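Local coordinates for protein putative aminooxidase (Propionibacterium acnes, PDB 2BAB) that is probably an FAD-dependent fatty acid isomerase of the flavin-containing amine oxidase family, and binds a conjugated octadecadienoic acid with 10-trans,12-cis double bonds beside its flavin, at residues V114-Q119 and N152-A157; R158-N163 and V188-F193; N163-F168 and L182-F187. All coordinates share one frame; numbering follows the deposited sequence.

Contact 1: V114-Q119 and N152-A157. With BU1 (1,4-butanediol), chain H.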
loop_
_atom_site.group_PDB
_atom_site.type_symbol
_atom_site.label_atom_id
_atom_site.label_comp_id
_atom_site.label_asym_id
_atom_site.label_seq_id
_atom_site.Cartn_x
_atom_site.Cartn_y
_atom_site.Cartn_z
ATOM N N VAL A 114 -18.660 13.883 -8.394
ATOM C CA VAL A 114 -18.301 13.425 -7.041
ATOM C C VAL A 114 -19.556 13.285 -6.175
ATOM O O VAL A 114 -19.705 12.318 -5.444
ATOM C CB VAL A 114 -17.290 14.393 -6.355
ATOM C CG1 VAL A 114 -17.079 14.034 -4.855
ATOM C CG2 VAL A 114 -15.937 14.406 -7.122
ATOM N N GLN A 115 -20.422 14.287 -6.238
ATOM C CA GLN A 115 -21.722 14.285 -5.543
ATOM C C GLN A 115 -22.522 13.072 -5.941
ATOM O O GLN A 115 -23.063 12.361 -5.088
ATOM C CB GLN A 115 -22.507 15.553 -5.912
ATOM C CG GLN A 115 -23.999 15.568 -5.570
ATOM C CD GLN A 115 -24.270 15.390 -4.107
ATOM O OE1 GLN A 115 -23.549 15.926 -3.262
ATOM N NE2 GLN A 115 -25.337 14.644 -3.784
ATOM N N LYS A 116 -22.579 12.842 -7.250
ATOM C CA LYS A 116 -23.365 11.766 -7.824
ATOM C C LYS A 116 -22.824 10.407 -7.399
ATOM O O LYS A 116 -23.597 9.529 -6.999
ATOM C CB LYS A 116 -23.375 11.891 -9.356
ATOM C CG LYS A 116 -24.212 10.843 -10.044
ATOM C CD LYS A 116 -24.449 11.207 -11.514
ATOM C CE LYS A 116 -25.283 10.127 -12.203
ATOM N NZ LYS A 116 -25.091 10.137 -13.687
ATOM N N LEU A 117 -21.496 10.248 -7.487
ATOM C CA LEU A 117 -20.823 9.017 -7.076
ATOM C C LEU A 117 -21.059 8.733 -5.588
ATOM O O LEU A 117 -21.354 7.590 -5.200
ATOM C CB LEU A 117 -19.312 9.110 -7.352
ATOM C CG LEU A 117 -18.428 7.927 -6.904
ATOM C CD1 LEU A 117 -19.001 6.550 -7.340
ATOM C CD2 LEU A 117 -16.958 8.090 -7.376
ATOM N N GLY A 118 -20.942 9.777 -4.763
ATOM C CA GLY A 118 -21.181 9.651 -3.325
ATOM C C GLY A 118 -22.514 8.979 -3.012
ATOM O O GLY A 118 -22.604 8.119 -2.122
ATOM N N GLN A 119 -23.550 9.370 -3.754
ATOM C CA GLN A 119 -24.883 8.843 -3.526
ATOM C C GLN A 119 -25.005 7.404 -3.982
ATOM O O GLN A 119 -25.656 6.609 -3.321
ATOM C CB GLN A 119 -25.951 9.731 -4.179
ATOM C CG GLN A 119 -26.124 11.042 -3.456
ATOM C CD GLN A 119 -26.385 10.878 -1.940
ATOM O OE1 GLN A 119 -27.446 10.377 -1.527
ATOM N NE2 GLN A 119 -25.429 11.342 -1.114
ATOM N N ASN A 152 -21.943 4.638 -14.692
ATOM C CA ASN A 152 -22.751 5.496 -13.833
ATOM C C ASN A 152 -22.730 6.970 -14.221
ATOM O O ASN A 152 -23.249 7.808 -13.497
ATOM C CB ASN A 152 -22.251 5.339 -12.396
ATOM C CG ASN A 152 -22.586 3.986 -11.815
ATOM O OD1 ASN A 152 -23.745 3.709 -11.518
ATOM N ND2 ASN A 152 -21.579 3.147 -11.624
ATOM N N GLY A 153 -22.124 7.295 -15.358
ATOM C CA GLY A 153 -22.017 8.683 -15.805
ATOM C C GLY A 153 -21.242 9.615 -14.871
ATOM O O GLY A 153 -21.552 10.801 -14.790
ATOM N N CYS A 154 -20.220 9.084 -14.200
ATOM C CA CYS A 154 -19.458 9.836 -13.188
ATOM C C CYS A 154 -17.985 10.015 -13.577
ATOM O O CYS A 154 -17.111 10.179 -12.700
ATOM C CB CYS A 154 -19.529 9.098 -11.856
ATOM S SG CYS A 154 -21.136 9.220 -11.060
ATOM N N GLU A 155 -17.717 9.978 -14.880
ATOM C CA GLU A 155 -16.346 10.012 -15.394
ATOM C C GLU A 155 -15.509 11.135 -14.811
ATOM O O GLU A 155 -14.346 10.925 -14.477
ATOM C CB GLU A 155 -16.323 10.144 -16.911
ATOM C CG GLU A 155 -16.848 8.920 -17.643
ATOM C CD GLU A 155 -18.307 9.044 -18.029
ATOM O OE1 GLU A 155 -19.088 9.633 -17.253
ATOM O OE2 GLU A 155 -18.661 8.529 -19.102
ATOM N N ALA A 156 -16.103 12.325 -14.698
ATOM C CA ALA A 156 -15.356 13.504 -14.283
ATOM C C ALA A 156 -14.818 13.383 -12.849
ATOM O O ALA A 156 -13.845 14.041 -12.513
ATOM C CB ALA A 156 -16.208 14.786 -14.459
ATOM N N ALA A 157 -15.428 12.522 -12.028
ATOM C CA ALA A 157 -14.965 12.285 -10.654
ATOM C C ALA A 157 -13.527 11.738 -10.613
ATOM O O ALA A 157 -12.845 11.846 -9.590
ATOM C CB ALA A 157 -15.921 11.340 -9.899
HETATM C C1 BU1 H . -22.190 11.187 0.365
HETATM C C2 BU1 H . -22.711 11.958 1.574
HETATM C C3 BU1 H . -22.363 13.441 1.553
HETATM C C4 BU1 H . -22.400 14.052 2.949
HETATM O O5 BU1 H . -21.517 10.018 0.853
HETATM O O6 BU1 H . -23.545 13.586 3.674
HETATM O O HOH W 1 -23.382 12.645 -14.621
#

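Contact 2: R158-N163 and V188-F193. With BU1 (1,4-butanediol), chain I.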
loop_
_atom_site.group_PDB
_atom_site.type_symbol
_atom_site.label_atom_id
_atom_site.label_comp_id
_atom_site.label_asym_id
_atom_site.label_seq_id
_atom_site.Cartn_x
_atom_site.Cartn_y
_atom_site.Cartn_z
ATOM N N ARG A 158 -13.080 11.148 -11.720
ATOM C CA ARG A 158 -11.726 10.635 -11.823
ATOM C C ARG A 158 -10.675 11.734 -11.579
ATOM O O ARG A 158 -9.585 11.420 -11.116
ATOM C CB ARG A 158 -11.492 9.953 -13.184
ATOM C CG ARG A 158 -11.084 10.896 -14.304
ATOM C CD ARG A 158 -11.096 10.242 -15.664
ATOM N NE ARG A 158 -10.228 9.063 -15.763
ATOM C CZ ARG A 158 -8.916 9.083 -15.952
ATOM N NH1 ARG A 158 -8.266 10.225 -16.031
ATOM N NH2 ARG A 158 -8.245 7.945 -16.067
ATOM N N ASP A 159 -10.991 13.004 -11.885
ATOM C CA ASP A 159 -10.032 14.095 -11.662
ATOM C C ASP A 159 -9.668 14.219 -10.191
ATOM O O ASP A 159 -8.538 14.561 -9.866
ATOM C CB ASP A 159 -10.555 15.461 -12.143
ATOM C CG ASP A 159 -10.597 15.578 -13.647
ATOM O OD1 ASP A 159 -10.604 14.519 -14.330
ATOM O OD2 ASP A 159 -10.631 16.730 -14.133
ATOM N N LEU A 160 -10.640 13.982 -9.315
ATOM C CA LEU A 160 -10.403 14.052 -7.871
ATOM C C LEU A 160 -9.774 12.773 -7.312
ATOM O O LEU A 160 -8.886 12.841 -6.449
ATOM C CB LEU A 160 -11.700 14.340 -7.132
ATOM C CG LEU A 160 -11.545 14.682 -5.651
ATOM C CD1 LEU A 160 -11.046 16.153 -5.483
ATOM C CD2 LEU A 160 -12.851 14.431 -4.887
ATOM N N TRP A 161 -10.272 11.622 -7.765
ATOM C CA TRP A 161 -9.753 10.317 -7.313
ATOM C C TRP A 161 -8.338 10.012 -7.842
ATOM O O TRP A 161 -7.600 9.288 -7.199
ATOM C CB TRP A 161 -10.725 9.191 -7.705
ATOM C CG TRP A 161 -11.597 8.734 -6.561
ATOM C CD1 TRP A 161 -11.360 7.675 -5.740
ATOM C CD2 TRP A 161 -12.800 9.344 -6.088
ATOM N NE1 TRP A 161 -12.339 7.577 -4.792
ATOM C CE2 TRP A 161 -13.237 8.595 -4.975
ATOM C CE3 TRP A 161 -13.552 10.452 -6.495
ATOM C CZ2 TRP A 161 -14.388 8.907 -4.272
ATOM C CZ3 TRP A 161 -14.699 10.768 -5.789
ATOM C CH2 TRP A 161 -15.108 9.994 -4.689
ATOM N N ILE A 162 -7.960 10.548 -9.004
ATOM C CA ILE A 162 -6.698 10.122 -9.631
ATOM C C ILE A 162 -5.458 10.535 -8.839
ATOM O O ILE A 162 -4.505 9.765 -8.787
ATOM C CB ILE A 162 -6.562 10.602 -11.089
ATOM C CG1 ILE A 162 -5.418 9.849 -11.789
ATOM C CG2 ILE A 162 -6.397 12.117 -11.159
ATOM C CD1 ILE A 162 -5.311 10.062 -13.315
ATOM N N ASN A 163 -5.490 11.727 -8.219
ATOM C CA ASN A 163 -4.293 12.330 -7.590
ATOM C C ASN A 163 -3.684 11.487 -6.470
ATOM O O ASN A 163 -2.481 11.279 -6.482
ATOM C CB ASN A 163 -4.565 13.750 -7.088
ATOM C CG ASN A 163 -4.979 14.688 -8.204
ATOM O OD1 ASN A 163 -4.439 14.636 -9.323
ATOM N ND2 ASN A 163 -5.959 15.537 -7.917
ATOM N N VAL A 188 -15.230 8.959 2.532
ATOM C CA VAL A 188 -14.632 9.699 3.633
ATOM C C VAL A 188 -13.118 9.881 3.470
ATOM O O VAL A 188 -12.605 10.965 3.715
ATOM C CB VAL A 188 -14.977 9.102 5.028
ATOM C CG1 VAL A 188 -16.496 9.194 5.285
ATOM C CG2 VAL A 188 -14.481 7.676 5.160
ATOM N N THR A 189 -12.418 8.838 3.054
ATOM C CA THR A 189 -10.980 8.916 2.822
ATOM C C THR A 189 -10.664 9.928 1.712
ATOM O O THR A 189 -9.776 10.777 1.896
ATOM C CB THR A 189 -10.369 7.528 2.524
ATOM O OG1 THR A 189 -10.664 6.628 3.618
ATOM C CG2 THR A 189 -8.844 7.614 2.300
ATOM N N MET A 190 -11.399 9.864 0.592
ATOM C CA MET A 190 -11.278 10.852 -0.484
ATOM C C MET A 190 -11.493 12.278 0.015
ATOM O O MET A 190 -10.766 13.208 -0.351
ATOM C CB MET A 190 -12.254 10.540 -1.629
ATOM C CG MET A 190 -12.151 11.488 -2.849
ATOM S SD MET A 190 -10.686 11.214 -3.851
ATOM C CE MET A 190 -9.548 12.466 -3.220
ATOM N N MET A 191 -12.469 12.453 0.877
ATOM C CA MET A 191 -12.776 13.786 1.379
ATOM C C MET A 191 -11.639 14.314 2.252
ATOM O O MET A 191 -11.271 15.478 2.171
ATOM C CB MET A 191 -14.096 13.767 2.164
ATOM C CG MET A 191 -15.355 13.600 1.286
ATOM S SD MET A 191 -15.612 14.896 0.050
ATOM C CE MET A 191 -14.979 14.094 -1.435
ATOM N N SER A 192 -11.089 13.440 3.087
ATOM C CA SER A 192 -9.980 13.814 3.966
ATOM C C SER A 192 -8.755 14.251 3.151
ATOM O O SER A 192 -8.152 15.297 3.433
ATOM C CB SER A 192 -9.625 12.656 4.911
ATOM O OG SER A 192 -10.656 12.413 5.848
ATOM N N PHE A 193 -8.415 13.469 2.135
ATOM C CA PHE A 193 -7.309 13.796 1.267
ATOM C C PHE A 193 -7.563 15.144 0.615
ATOM O O PHE A 193 -6.717 16.013 0.672
ATOM C CB PHE A 193 -7.047 12.734 0.179
ATOM C CG PHE A 193 -5.935 13.126 -0.768
ATOM C CD1 PHE A 193 -4.611 12.882 -0.445
ATOM C CD2 PHE A 193 -6.217 13.796 -1.961
ATOM C CE1 PHE A 193 -3.597 13.264 -1.300
ATOM C CE2 PHE A 193 -5.199 14.200 -2.806
ATOM C CZ PHE A 193 -3.896 13.935 -2.481
HETATM C C1 BU1 I . -8.626 17.963 -8.233
HETATM C C2 BU1 I . -9.613 18.357 -9.304
HETATM C C3 BU1 I . -10.988 18.672 -8.747
HETATM C C4 BU1 I . -11.402 20.067 -9.177
HETATM O O5 BU1 I . -7.320 18.198 -8.753
HETATM O O6 BU1 I . -12.421 20.549 -8.320
#

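Contact 3: N163-F168 and L182-F187. With ODD ((10E,12Z)-octadeca-10,12-dienoic acid), chain F; BU1 (1,4-butanediol), chain H.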
loop_
_atom_site.group_PDB
_atom_site.type_symbol
_atom_site.label_atom_id
_atom_site.label_comp_id
_atom_site.label_asym_id
_atom_site.label_seq_id
_atom_site.Cartn_x
_atom_site.Cartn_y
_atom_site.Cartn_z
ATOM N N ASN A 163 -5.490 11.727 -8.219
ATOM C CA ASN A 163 -4.293 12.330 -7.590
ATOM C C ASN A 163 -3.684 11.487 -6.470
ATOM O O ASN A 163 -2.481 11.279 -6.482
ATOM C CB ASN A 163 -4.565 13.750 -7.088
ATOM C CG ASN A 163 -4.979 14.688 -8.204
ATOM O OD1 ASN A 163 -4.439 14.636 -9.323
ATOM N ND2 ASN A 163 -5.959 15.537 -7.917
ATOM N N PRO A 164 -4.499 11.027 -5.501
ATOM C CA PRO A 164 -3.969 10.112 -4.477
ATOM C C PRO A 164 -3.995 8.621 -4.866
ATOM O O PRO A 164 -3.859 7.768 -4.009
ATOM C CB PRO A 164 -4.895 10.371 -3.294
ATOM C CG PRO A 164 -6.197 10.662 -3.936
ATOM C CD PRO A 164 -5.911 11.364 -5.223
ATOM N N PHE A 165 -4.190 8.313 -6.143
ATOM C CA PHE A 165 -4.191 6.936 -6.579
ATOM C C PHE A 165 -3.052 6.654 -7.565
ATOM O O PHE A 165 -2.105 5.943 -7.228
ATOM C CB PHE A 165 -5.558 6.536 -7.147
ATOM C CG PHE A 165 -5.693 5.070 -7.314
ATOM C CD1 PHE A 165 -6.104 4.286 -6.247
ATOM C CD2 PHE A 165 -5.310 4.460 -8.490
ATOM C CE1 PHE A 165 -6.168 2.917 -6.372
ATOM C CE2 PHE A 165 -5.394 3.073 -8.637
ATOM C CZ PHE A 165 -5.814 2.311 -7.586
ATOM N N THR A 166 -3.133 7.208 -8.774
ATOM C CA THR A 166 -2.133 6.929 -9.813
ATOM C C THR A 166 -0.759 7.467 -9.423
ATOM O O THR A 166 0.248 6.750 -9.508
ATOM C CB THR A 166 -2.572 7.504 -11.189
ATOM O OG1 THR A 166 -3.829 6.926 -11.559
ATOM C CG2 THR A 166 -1.541 7.211 -12.270
ATOM N N ALA A 167 -0.729 8.731 -8.997
ATOM C CA ALA A 167 0.498 9.384 -8.532
ATOM C C ALA A 167 1.098 8.634 -7.341
ATOM O O ALA A 167 2.329 8.603 -7.162
ATOM C CB ALA A 167 0.222 10.835 -8.173
ATOM N N PHE A 168 0.225 7.995 -6.561
ATOM C CA PHE A 168 0.595 7.262 -5.356
ATOM C C PHE A 168 0.953 5.801 -5.643
ATOM O O PHE A 168 1.037 4.973 -4.728
ATOM C CB PHE A 168 -0.537 7.344 -4.324
ATOM C CG PHE A 168 -0.629 8.675 -3.587
ATOM C CD1 PHE A 168 -0.009 9.827 -4.055
ATOM C CD2 PHE A 168 -1.393 8.763 -2.429
ATOM C CE1 PHE A 168 -0.124 11.038 -3.340
ATOM C CE2 PHE A 168 -1.518 9.959 -1.723
ATOM C CZ PHE A 168 -0.878 11.091 -2.177
ATOM N N LEU A 182 -11.977 1.980 -4.423
ATOM C CA LEU A 182 -12.961 2.484 -3.486
ATOM C C LEU A 182 -12.889 1.877 -2.094
ATOM O O LEU A 182 -13.490 2.401 -1.169
ATOM C CB LEU A 182 -14.382 2.356 -4.061
ATOM C CG LEU A 182 -14.604 3.204 -5.333
ATOM C CD1 LEU A 182 -15.811 2.717 -6.148
ATOM C CD2 LEU A 182 -14.712 4.694 -4.976
ATOM N N LYS A 183 -12.144 0.795 -1.931
ATOM C CA LYS A 183 -11.859 0.314 -0.578
ATOM C C LYS A 183 -10.769 1.205 0.047
ATOM O O LYS A 183 -10.811 1.519 1.246
ATOM C CB LYS A 183 -11.471 -1.163 -0.610
ATOM C CG LYS A 183 -12.678 -2.094 -0.729
ATOM C CD LYS A 183 -12.261 -3.552 -0.971
ATOM C CE LYS A 183 -13.480 -4.435 -1.197
ATOM N NZ LYS A 183 -14.549 -4.217 -0.145
ATOM N N TYR A 184 -9.822 1.633 -0.780
ATOM C CA TYR A 184 -8.783 2.580 -0.369
ATOM C C TYR A 184 -9.388 3.966 -0.247
ATOM O O TYR A 184 -9.575 4.463 0.845
ATOM C CB TYR A 184 -7.632 2.559 -1.382
ATOM C CG TYR A 184 -6.713 3.775 -1.377
ATOM C CD1 TYR A 184 -6.411 4.466 -0.201
ATOM C CD2 TYR A 184 -6.124 4.212 -2.558
ATOM C CE1 TYR A 184 -5.580 5.565 -0.213
ATOM C CE2 TYR A 184 -5.288 5.309 -2.578
ATOM C CZ TYR A 184 -5.013 5.979 -1.413
ATOM O OH TYR A 184 -4.182 7.086 -1.459
ATOM N N LEU A 185 -9.704 4.577 -1.385
ATOM C CA LEU A 185 -10.328 5.887 -1.404
ATOM C C LEU A 185 -11.863 5.779 -1.329
ATOM O O LEU A 185 -12.559 6.090 -2.290
ATOM C CB LEU A 185 -9.892 6.657 -2.652
ATOM C CG LEU A 185 -8.409 7.052 -2.694
ATOM C CD1 LEU A 185 -7.870 7.221 -4.144
ATOM C CD2 LEU A 185 -8.163 8.315 -1.862
ATOM N N ASP A 186 -12.377 5.333 -0.185
ATOM C CA ASP A 186 -13.804 5.437 0.083
ATOM C C ASP A 186 -14.165 6.918 0.229
ATOM O O ASP A 186 -13.284 7.778 0.274
ATOM C CB ASP A 186 -14.247 4.596 1.289
ATOM C CG ASP A 186 -13.541 4.953 2.571
ATOM O OD1 ASP A 186 -12.944 6.029 2.697
ATOM O OD2 ASP A 186 -13.606 4.119 3.485
ATOM N N PHE A 187 -15.447 7.230 0.272
ATOM C CA PHE A 187 -15.836 8.628 0.196
ATOM C C PHE A 187 -15.199 9.459 1.298
ATOM O O PHE A 187 -14.631 10.518 1.027
ATOM C CB PHE A 187 -17.356 8.801 0.161
ATOM C CG PHE A 187 -17.791 10.108 -0.456
ATOM C CD1 PHE A 187 -17.926 10.227 -1.836
ATOM C CD2 PHE A 187 -18.054 11.220 0.344
ATOM C CE1 PHE A 187 -18.343 11.412 -2.406
ATOM C CE2 PHE A 187 -18.470 12.430 -0.228
ATOM C CZ PHE A 187 -18.606 12.524 -1.605
HETATM O O2 ODD F . -0.407 17.719 0.297
HETATM C C1 ODD F . 0.002 16.666 -0.247
HETATM O O1 ODD F . -0.805 15.892 -0.793
HETATM C C2 ODD F . 1.481 16.325 -0.240
HETATM C C3 ODD F . 1.737 14.886 -0.704
HETATM C C4 ODD F . 3.223 14.510 -0.749
HETATM C C5 ODD F . 3.557 13.433 -1.798
HETATM C C6 ODD F . 3.330 12.044 -1.241
HETATM C C7 ODD F . 3.501 10.839 -2.161
HETATM C C8 ODD F . 2.606 9.709 -1.604
HETATM C C9 ODD F . 2.951 8.327 -2.127
HETATM C C10 ODD F . 1.996 7.190 -1.756
HETATM C C11 ODD F . 0.932 7.252 -0.938
HETATM C C12 ODD F . 0.150 6.019 -0.715
HETATM C C13 ODD F . -0.933 5.906 0.080
HETATM C C14 ODD F . -1.519 7.066 0.858
HETATM C C15 ODD F . -2.661 6.587 1.739
HETATM C C16 ODD F . -3.304 7.654 2.641
HETATM C C17 ODD F . -3.701 8.952 1.933
HETATM C C18 ODD F . -5.186 9.097 1.676
HETATM C C1 BU1 H . -22.190 11.187 0.365
HETATM C C2 BU1 H . -22.711 11.958 1.574
HETATM C C3 BU1 H . -22.363 13.441 1.553
HETATM C C4 BU1 H . -22.400 14.052 2.949
HETATM O O5 BU1 H . -21.517 10.018 0.853
HETATM O O6 BU1 H . -23.545 13.586 3.674
#

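Contact 1: V114-Q119 and N152-A157
Val114 and Ala157 bring the two backbones nearest, with their CA atoms 5.0 Å apart, and the loop then draws away from the helix until Leu117 CA and Cys154 CA lie 6.3 Å from each other. Segment 114-119 is a stretch of helix 106-122; segment 152-157 is the linker that joins helix 145-151 to helix 158-162. The sulfur of Cys154 is the central apolar touch. Its SG comes alongside the Lys116 chain, 3.6 Å from Lys116 CG, and also reaches the start of Leu117, where SG to Leu117 N is 3.7 Å. Lys116 has CG anti to the backbone N (chi1 -178°) and stays extended beyond it, and this straight reach carries the ammonium past the sulfur to the turn. There Lys116 NZ donates to Asn152 O at 3.0 Å, with a C=O...N angle of 140° and the nitrogen tilted out of the carbonyl plane. A water accepts a hydrogen bond from NZ and donates one to Gly153 O at 2.6 Å, so the ammonium holds two successive carbonyls, one directly and one through solvent. Both carbonyls lie at the turn where a Schellman motif closes helix 145-151: Gly153, at positive phi, is the C-prime residue, with Cys154 N bonded to Leu149 O and Gly153 N to Ala150 O. The amide of Asn152 turns elsewhere, its ND2 donating to Phe148 O and Tyr125 OH. Further along, the methyl of Ala157 sits between two aliphatic branches, with Val114 CG2 4.1 Å and Leu117 CD2 4.2 Å from Ala157 CB. These three residues are buried, whereas Lys116 lies at the exposed margin.

Contact 2: R158-N163 and V188-F193
Trp161 and Met190 mark the nearest backbone approach, CA to CA 7.0 Å, where helix 158-162 meets segment 188-193 of helix 187-195 at 78° with the axes of these short segments 10.7 Å apart. Met190 carries most of the contact. Its CG is anti to the backbone N (chi1 -177°) and the chain then bends twice, which lays it across one face of the indole instead of letting it run straight off the helix. CG stands 3.6 Å above the centroid of the six-membered ring of Trp161, almost on the ring normal, as a CH-pi contact. One bond further on, SD lies 3.7 Å over the centroid of the five-membered ring of Trp161, so two successive atoms of one side chain cover both halves of the indole. Leu160, the residue before Trp161, touches the same carbon, setting its CD2 3.6 Å from Met190 CG. The terminal methyl passes on to the backbone, and Met190 CE rests 3.3 Å from Leu160 O. Met191 adds a looser touch from the far end of its bent chain, its CE 4.1 Å from Leu160 CD2. At the end of segment 158-163, Asn163 CB approaches the Phe193 ring obliquely, and Asn163 ND2 reaches out to a butanediol hydroxyl, O5, at 3.1 Å with an N-H...O angle of 139°. Phe193 has other roles: it makes a cation-pi contact with Arg88 and touches the bound fatty acid. Held mainly by van der Waals and sulfur-aromatic contacts, the interface is a buried, steep helix-helix crossing built on a Met-aromatic contact, with Met190 sulfur over the face of Trp161.

Contact 3: N163-F168 and L182-F187
Tyr184 OH donates to Pro164 O at 2.7 Å, the one hydrogen bond between the two segments; it lies in the carbonyl plane with a C=O...O angle of 147°. Beside it the phenol oxygen meets the edge of another ring, 3.4 Å from Phe168 CD2, the two side chains crossing at about a right angle. The Phe165 and Tyr184 rings meet at their rims, with Phe165 CD1 3.7 Å from Tyr184 CD2. Leu185 meets the other segment with both methyls: its CD2 touches Pro164 CG at 3.7 Å, while CD1 reaches Phe165 CB at 3.9 Å. Its CG also lies over a face of the Tyr184 ring. The Phe168 ring has Pro164 CA over the centre of one face and C8 of the octadecadienoic acid 3.5 Å above the opposite face, offset toward the rim. The diene approaches the same ring tightly, C11 of the acid coming to 3.1 Å from Phe168 CD2, and Tyr184 CE1 borders the tail at C15, 3.7 Å away. Further out, an inverse gamma turn centred on Leu185 follows helix 178-184, consistent with Tyr184 and Leu185 both facing 163-168, and Asp186 then serves as N-cap of helix 187-195. Tyr297 OH and Arg88 NE hydrogen-bond to the ligand, while Phe168 and Tyr184 form part of an aromatic wall of the fatty acid pocket.

The three contacts form a continuous run from the surface to the ligand. Contact 1 passes inward through Leu117 CD2, 3.8 Å from Trp161 CH2, and Val114 CG2, 3.8 Å from Leu160 CD2; its centre is 12 Å from that of contact 2. Contacts 2 and 3 share Asn163, have centres only 6 Å apart, and are tied by a probable hydrogen bond from Trp161 NE1 to Leu185 O (2.9 Å). Phe193 and Phe168, which both touch the fatty acid, meet with Phe193 CE1 3.6 Å from Phe168 CZ. The Phe168 side chain is also about 6 Å from FAD, so contact 3 borders the probable active site. One butanediol touches both Gln119 and Phe187.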